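Local coordinates for haloacid dehalogenase-like hydrolase (Klebsiella pneumoniae subsp. pneumoniae, PDB 3PGV), which probably acts as a metal-dependent phosphatase of the Cof family, within the haloacid dehalogenase superfamily, and holds a calcium ion in this crystal, at residues A[82-87]-A[208-214]; A[123-127]-A[158-162]. All coordinates share one frame; numbering follows the deposited sequence.

Contact 1: A[82-87]-A[208-214]; sequences ITSNGA and VSKGHAL
Ile82 and Ala213 meet where the end of strand 80-83 faces the first turn of helix 210-220. Both branches of Ile82 straddle the alanine methyl, CG2 lying on it as well as CD1, which comes to 3.7 Å from Ala213 CB and runs on to 3.6 Å from Leu214 N. The same methyl rests on bare backbone beyond the strand, with Ala213 CB 3.6 Å from Gly86 CA. Gly86, at a positive phi of 97°, also brings its CA close to Ser209 O. Further along, Val208 CG1 covers the Gly86-Ala87 peptide, 3.4 Å from Ala87 N; the branch anti to the backbone N (chi1 171°) is the one that reaches it.

Lys210 crosses Asn85 at a slant, its CE passing 3.4 Å from Asn85 OD1. The lysine is extended beyond CG, which carries NZ past the asparagine to salt bridges with Asp237 and the calcium ligand Asp27. Asn85 OD1 accepts from Asn236, so both polar ends are engaged beside the calcium site. The position of Lys210, bridged to Asp27 and Asp237, is consistent with the motif III lysine of HAD phosphatases. Ser209 is the helix N-cap. Strand 56-60 pairs beside Ile82, while helix 238-243 packs on Lys210 and Leu214.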
ATOM      1  N   ILE A  82       3.887  -6.940   1.555  1.00 34.68           N
ATOM      2  CA  ILE A  82       2.850  -6.637   0.564  1.00 31.01           C
ATOM      3  C   ILE A  82       3.198  -5.304  -0.071  1.00 33.62           C
ATOM      4  O   ILE A  82       3.295  -4.303   0.640  1.00 33.42           O
ATOM      5  CB  ILE A  82       1.443  -6.588   1.233  1.00 32.06           C
ATOM      6  CG1 ILE A  82       1.031  -7.957   1.789  1.00 32.57           C
ATOM      7  CG2 ILE A  82       0.390  -6.027   0.275  1.00 29.14           C
ATOM      8  CD1 ILE A  82      -0.219  -7.909   2.654  1.00 33.49           C
ATOM      9  N   THR A  83       3.439  -5.283  -1.396  1.00 28.75           N
ATOM     10  CA  THR A  83       3.747  -4.027  -2.099  1.00 28.49           C
ATOM     11  C   THR A  83       2.748  -3.764  -3.236  1.00 32.19           C
ATOM     12  O   THR A  83       1.886  -4.604  -3.499  1.00 32.24           O
ATOM     13  CB  THR A  83       5.199  -4.003  -2.576  1.00 32.76           C
ATOM     14  OG1 THR A  83       5.415  -5.078  -3.497  1.00 28.72           O
ATOM     15  CG2 THR A  83       6.202  -4.058  -1.417  1.00 25.93           C
ATOM     16  N   SER A  84       2.833  -2.574  -3.870  1.00 28.67           N
ATOM     17  CA  SER A  84       1.901  -2.144  -4.936  1.00 27.76           C
ATOM     18  C   SER A  84       0.426  -2.401  -4.548  1.00 29.62           C
ATOM     19  O   SER A  84      -0.377  -2.836  -5.380  1.00 27.53           O
ATOM     20  CB  SER A  84       2.247  -2.803  -6.272  1.00 30.80           C
ATOM     21  OG  SER A  84       3.473  -2.315  -6.793  1.00 34.30           O
ATOM     22  N   ASN A  85       0.086  -2.124  -3.261  1.00 27.07           N
ATOM     23  CA  ASN A  85      -1.270  -2.248  -2.704  1.00 26.33           C
ATOM     24  C   ASN A  85      -1.851  -3.639  -2.846  1.00 29.88           C
ATOM     25  O   ASN A  85      -3.037  -3.782  -3.090  1.00 28.40           O
ATOM     26  CB  ASN A  85      -2.203  -1.201  -3.302  1.00 26.66           C
ATOM     27  CG  ASN A  85      -1.820   0.196  -2.950  1.00 38.11           C
ATOM     28  OD1 ASN A  85      -1.711   0.556  -1.782  1.00 28.70           O
ATOM     29  ND2 ASN A  85      -1.696   1.037  -3.947  1.00 30.01           N
ATOM     30  N   GLY A  86      -1.014  -4.660  -2.671  1.00 28.81           N
ATOM     31  CA  GLY A  86      -1.462  -6.051  -2.725  1.00 28.12           C
ATOM     32  C   GLY A  86      -1.250  -6.744  -4.053  1.00 32.02           C
ATOM     33  O   GLY A  86      -1.555  -7.923  -4.178  1.00 32.77           O
ATOM     34  N   ALA A  87      -0.732  -6.028  -5.065  1.00 28.89           N
ATOM     35  CA  ALA A  87      -0.476  -6.643  -6.374  1.00 28.09           C
ATOM     36  C   ALA A  87       0.722  -7.591  -6.302  1.00 34.26           C
ATOM     37  O   ALA A  87       0.833  -8.501  -7.115  1.00 35.92           O
ATOM     38  CB  ALA A  87      -0.244  -5.571  -7.423  1.00 27.83           C
ATOM     39  N   VAL A 208      -7.661  -6.988  -6.025  1.00 28.75           N
ATOM     40  CA  VAL A 208      -6.339  -6.698  -5.490  1.00 28.23           C
ATOM     41  C   VAL A 208      -6.427  -5.505  -4.530  1.00 34.45           C
ATOM     42  O   VAL A 208      -6.924  -4.451  -4.909  1.00 35.32           O
ATOM     43  CB  VAL A 208      -5.318  -6.440  -6.623  1.00 30.67           C
ATOM     44  CG1 VAL A 208      -3.991  -5.910  -6.067  1.00 30.09           C
ATOM     45  CG2 VAL A 208      -5.103  -7.686  -7.466  1.00 29.85           C
ATOM     46  N   SER A 209      -6.008  -5.706  -3.278  1.00 30.62           N
ATOM     47  CA  SER A 209      -5.928  -4.658  -2.255  1.00 30.31           C
ATOM     48  C   SER A 209      -5.026  -5.152  -1.149  1.00 34.54           C
ATOM     49  O   SER A 209      -4.684  -6.341  -1.131  1.00 36.85           O
ATOM     50  CB  SER A 209      -7.316  -4.328  -1.689  1.00 33.81           C
ATOM     51  OG  SER A 209      -7.761  -5.318  -0.779  1.00 41.55           O
ATOM     52  N   LYS A 210      -4.653  -4.268  -0.200  1.00 28.33           N
ATOM     53  CA  LYS A 210      -3.842  -4.689   0.940  1.00 28.60           C
ATOM     54  C   LYS A 210      -4.583  -5.749   1.777  1.00 32.64           C
ATOM     55  O   LYS A 210      -3.952  -6.684   2.287  1.00 32.42           O
ATOM     56  CB  LYS A 210      -3.458  -3.498   1.817  1.00 30.85           C
ATOM     57  CG  LYS A 210      -2.577  -2.474   1.130  1.00 26.45           C
ATOM     58  CD  LYS A 210      -2.157  -1.414   2.113  1.00 31.42           C
ATOM     59  CE  LYS A 210      -1.402  -0.287   1.480  1.00 29.02           C
ATOM     60  NZ  LYS A 210      -0.946   0.681   2.493  1.00 30.36           N
ATOM     61  N   GLY A 211      -5.921  -5.620   1.847  1.00 28.61           N
ATOM     62  CA  GLY A 211      -6.783  -6.540   2.578  1.00 29.84           C
ATOM     63  C   GLY A 211      -6.850  -7.920   1.973  1.00 36.32           C
ATOM     64  O   GLY A 211      -6.781  -8.914   2.695  1.00 37.50           O
ATOM     65  N   HIS A 212      -7.006  -8.000   0.640  1.00 33.91           N
ATOM     66  CA  HIS A 212      -7.055  -9.290  -0.052  1.00 34.94           C
ATOM     67  C   HIS A 212      -5.693  -9.964  -0.014  1.00 39.07           C
ATOM     68  O   HIS A 212      -5.621 -11.186   0.141  1.00 39.97           O
ATOM     69  CB  HIS A 212      -7.536  -9.127  -1.500  1.00 35.64           C
ATOM     70  CG  HIS A 212      -8.949  -8.645  -1.607  1.00 40.21           C
ATOM     71  ND1 HIS A 212      -9.257  -7.290  -1.585  1.00 41.64           N
ATOM     72  CD2 HIS A 212     -10.101  -9.352  -1.703  1.00 41.65           C
ATOM     73  CE1 HIS A 212     -10.574  -7.221  -1.674  1.00 40.97           C
ATOM     74  NE2 HIS A 212     -11.126  -8.434  -1.749  1.00 41.58           N
ATOM     75  N   ALA A 213      -4.595  -9.160  -0.089  1.00 32.69           N
ATOM     76  CA  ALA A 213      -3.246  -9.703   0.017  1.00 31.87           C
ATOM     77  C   ALA A 213      -2.959 -10.178   1.451  1.00 37.08           C
ATOM     78  O   ALA A 213      -2.357 -11.246   1.634  1.00 38.92           O
ATOM     79  CB  ALA A 213      -2.232  -8.670  -0.406  1.00 31.61           C
ATOM     80  N   LEU A 214      -3.482  -9.436   2.473  1.00 31.96           N
ATOM     81  CA  LEU A 214      -3.351  -9.830   3.879  1.00 32.46           C
ATOM     82  C   LEU A 214      -4.032 -11.158   4.127  1.00 38.05           C
ATOM     83  O   LEU A 214      -3.452 -12.030   4.779  1.00 39.73           O
ATOM     84  CB  LEU A 214      -3.919  -8.749   4.823  1.00 32.31           C
ATOM     85  CG  LEU A 214      -3.937  -9.124   6.319  1.00 36.80           C
ATOM     86  CD1 LEU A 214      -2.530  -9.435   6.831  1.00 37.46           C
ATOM     87  CD2 LEU A 214      -4.604  -8.060   7.140  1.00 37.30           C
TER

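Contact 2: A[123-127]-A[158-162]; sequences NVYRE and LDPQG
Arg126 and Gly162 have the closest CA atoms, 5.2 Å apart, where the end of strand 121-126 meets the loop leading into strand 163-169, the two segments running at 49° to each other. One backbone bond joins them, Glu127 N to Gly162 O at 2.9 Å, and the CA-H of Arg126 points at the same oxygen. Gly162 has a positive phi, and the Glu127 side chain, bent at chi2, lies over it with OE2 3.5 Å from Gly162 CA.

Arg126 supplies most of the side-chain contact. With CG anti to the backbone N (chi1 -177°) and the chain straight as far as NE, it reaches out across the loop and delivers its guanidinium to Asp159. NH2 forms a salt bridge with Asp159 OD2, 2.7 Å long; the carboxylate oxygen lies at the edge of the guanidinium, near its plane, and is met on its anti side, 34° out of the carboxylate plane, the two flat groups being steeply inclined to each other. NE adds a weak bond to Asp159 O at 3.2 Å. Asp159 OD2 also takes the backbone N of Gln161, in an Asx turn, from the opposite face of the carboxylate, so the turn fixes the acid that receives the arginine. Next to the arginine, Leu158 and Val124 approach tip to tip, Leu158 CD2 lying 3.9 Å from Val124 CG1.

Phe111 and Tyr131 pack against both of these apolar residues. The six-stranded sheet probably belongs to the cap domain usual in Cof-type HAD hydrolases, and this contact fastens its loop to an inner strand. Strands 129-132 and 163-169 flank strand 121-126, and helix 104-110 packs on Pro160 beside the loop.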
ATOM      1  N   ASN A 123       1.468   7.501 -14.025  1.00 31.15           N
ATOM      2  CA  ASN A 123       2.591   6.677 -13.593  1.00 30.88           C
ATOM      3  C   ASN A 123       2.236   5.217 -13.696  1.00 33.92           C
ATOM      4  O   ASN A 123       1.085   4.844 -13.462  1.00 34.08           O
ATOM      5  CB  ASN A 123       2.997   7.014 -12.165  1.00 28.65           C
ATOM      6  CG  ASN A 123       3.428   8.426 -11.962  1.00 36.45           C
ATOM      7  OD1 ASN A 123       4.605   8.727 -11.921  1.00 30.43           O
ATOM      8  ND2 ASN A 123       2.476   9.317 -11.751  1.00 36.53           N
ATOM      9  N   VAL A 124       3.221   4.379 -14.038  1.00 28.98           N
ATOM     10  CA  VAL A 124       3.001   2.946 -14.218  1.00 28.07           C
ATOM     11  C   VAL A 124       4.115   2.142 -13.521  1.00 33.27           C
ATOM     12  O   VAL A 124       5.299   2.436 -13.715  1.00 31.65           O
ATOM     13  CB  VAL A 124       2.934   2.589 -15.744  1.00 30.47           C
ATOM     14  CG1 VAL A 124       2.768   1.093 -15.950  1.00 29.21           C
ATOM     15  CG2 VAL A 124       1.825   3.360 -16.447  1.00 29.60           C
ATOM     16  N   TYR A 125       3.739   1.109 -12.743  1.00 30.99           N
ATOM     17  CA  TYR A 125       4.711   0.131 -12.253  1.00 30.94           C
ATOM     18  C   TYR A 125       4.583  -1.126 -13.085  1.00 35.30           C
ATOM     19  O   TYR A 125       3.571  -1.820 -12.990  1.00 34.60           O
ATOM     20  CB  TYR A 125       4.506  -0.200 -10.765  1.00 31.04           C
ATOM     21  CG  TYR A 125       4.958   0.884  -9.802  1.00 31.60           C
ATOM     22  CD1 TYR A 125       5.772   1.936 -10.230  1.00 32.36           C
ATOM     23  CD2 TYR A 125       4.640   0.816  -8.446  1.00 31.19           C
ATOM     24  CE1 TYR A 125       6.182   2.935  -9.353  1.00 31.55           C
ATOM     25  CE2 TYR A 125       5.043   1.808  -7.558  1.00 32.19           C
ATOM     26  CZ  TYR A 125       5.820   2.864  -8.011  1.00 37.99           C
ATOM     27  OH  TYR A 125       6.227   3.846  -7.124  1.00 32.21           O
ATOM     28  N   ARG A 126       5.528  -1.337 -14.017  1.00 31.67           N
ATOM     29  CA  ARG A 126       5.574  -2.538 -14.836  1.00 30.51           C
ATOM     30  C   ARG A 126       6.722  -3.381 -14.366  1.00 36.75           C
ATOM     31  O   ARG A 126       7.887  -2.988 -14.543  1.00 37.26           O
ATOM     32  CB  ARG A 126       5.755  -2.185 -16.316  1.00 29.29           C
ATOM     33  CG  ARG A 126       5.745  -3.409 -17.209  1.00 33.56           C
ATOM     34  CD  ARG A 126       5.904  -3.061 -18.669  1.00 32.52           C
ATOM     35  NE  ARG A 126       5.710  -4.240 -19.507  1.00 41.63           N
ATOM     36  CZ  ARG A 126       6.646  -5.157 -19.724  1.00 51.69           C
ATOM     37  NH1 ARG A 126       7.850  -5.024 -19.187  1.00 39.83           N
ATOM     38  NH2 ARG A 126       6.384  -6.214 -20.476  1.00 41.74           N
ATOM     39  N   GLU A 127       6.417  -4.526 -13.717  1.00 34.23           N
ATOM     40  CA  GLU A 127       7.441  -5.404 -13.129  1.00 34.77           C
ATOM     41  C   GLU A 127       8.358  -4.589 -12.205  1.00 39.70           C
ATOM     42  O   GLU A 127       7.861  -3.934 -11.295  1.00 39.35           O
ATOM     43  CB  GLU A 127       8.252  -6.156 -14.224  1.00 37.09           C
ATOM     44  CG  GLU A 127       7.399  -6.966 -15.206  1.00 46.51           C
ATOM     45  CD  GLU A 127       6.644  -8.157 -14.635  1.00 74.87           C
ATOM     46  OE1 GLU A 127       6.637  -8.332 -13.394  1.00 73.46           O
ATOM     47  OE2 GLU A 127       6.045  -8.909 -15.437  1.00 81.95           O
ATOM     48  N   LEU A 158       4.494   1.646 -24.529  1.00 43.60           N
ATOM     49  CA  LEU A 158       4.617   0.878 -23.276  1.00 39.54           C
ATOM     50  C   LEU A 158       3.797  -0.427 -23.321  1.00 43.11           C
ATOM     51  O   LEU A 158       2.607  -0.396 -23.638  1.00 43.45           O
ATOM     52  CB  LEU A 158       4.222   1.742 -22.051  1.00 36.60           C
ATOM     53  CG  LEU A 158       4.333   1.062 -20.669  1.00 35.96           C
ATOM     54  CD1 LEU A 158       5.745   0.602 -20.390  1.00 33.99           C
ATOM     55  CD2 LEU A 158       3.848   1.983 -19.570  1.00 33.79           C
ATOM     56  N   ASP A 159       4.443  -1.573 -22.989  1.00 38.52           N
ATOM     57  CA  ASP A 159       3.789  -2.881 -22.984  1.00 37.13           C
ATOM     58  C   ASP A 159       2.772  -2.997 -21.841  1.00 38.68           C
ATOM     59  O   ASP A 159       3.134  -2.822 -20.662  1.00 36.38           O
ATOM     60  CB  ASP A 159       4.820  -4.016 -22.896  1.00 38.66           C
ATOM     61  CG  ASP A 159       4.193  -5.391 -23.022  1.00 44.54           C
ATOM     62  OD1 ASP A 159       3.686  -5.709 -24.107  1.00 47.99           O
ATOM     63  OD2 ASP A 159       4.182  -6.125 -22.027  1.00 48.16           O
ATOM     64  N   PRO A 160       1.497  -3.375 -22.162  1.00 34.38           N
ATOM     65  CA  PRO A 160       0.468  -3.422 -21.106  1.00 32.77           C
ATOM     66  C   PRO A 160       0.450  -4.708 -20.276  1.00 36.73           C
ATOM     67  O   PRO A 160      -0.506  -4.934 -19.529  1.00 36.88           O
ATOM     68  CB  PRO A 160      -0.837  -3.184 -21.867  1.00 34.35           C
ATOM     69  CG  PRO A 160      -0.564  -3.629 -23.253  1.00 39.10           C
ATOM     70  CD  PRO A 160       0.913  -3.590 -23.505  1.00 35.72           C
ATOM     71  N   GLN A 161       1.538  -5.482 -20.304  1.00 32.06           N
ATOM     72  CA  GLN A 161       1.637  -6.664 -19.454  1.00 31.99           C
ATOM     73  C   GLN A 161       2.625  -6.471 -18.303  1.00 36.87           C
ATOM     74  O   GLN A 161       3.556  -5.680 -18.424  1.00 37.92           O
ATOM     75  CB  GLN A 161       1.951  -7.919 -20.278  1.00 34.08           C
ATOM     76  CG  GLN A 161       0.738  -8.372 -21.101  1.00 49.78           C
ATOM     77  CD  GLN A 161       0.979  -9.616 -21.887  1.00 64.90           C
ATOM     78  OE1 GLN A 161       0.469  -9.776 -22.994  1.00 64.40           O
ATOM     79  NE2 GLN A 161       1.710 -10.555 -21.314  1.00 53.77           N
ATOM     80  N   GLY A 162       2.335  -7.108 -17.155  1.00 31.79           N
ATOM     81  CA  GLY A 162       3.150  -7.011 -15.949  1.00 29.40           C
ATOM     82  C   GLY A 162       2.863  -5.754 -15.150  1.00 31.30           C
ATOM     83  O   GLY A 162       3.704  -5.303 -14.366  1.00 29.90           O
TER

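Contact 1 is buried near the centre of the chain, whereas contact 2 lies toward the surface, with their centres about 17 Å apart. The first joins a strand end of the eight-stranded sheet to a helix start by apolar packing and a glycine fit, its lysine directed at acids of the metal site region; the second ties the end of an inner strand of the six-stranded sheet to the loop that leads into its neighbour, strand 163-169, by a salt bridge and backbone bonding, away from the calcium ion. Contact 2 falls within the chain between the two segments of contact 1. Ser84, just past strand 80-83, packs on Tyr125, OG 3.7 Å from CD2, so the contacts touch.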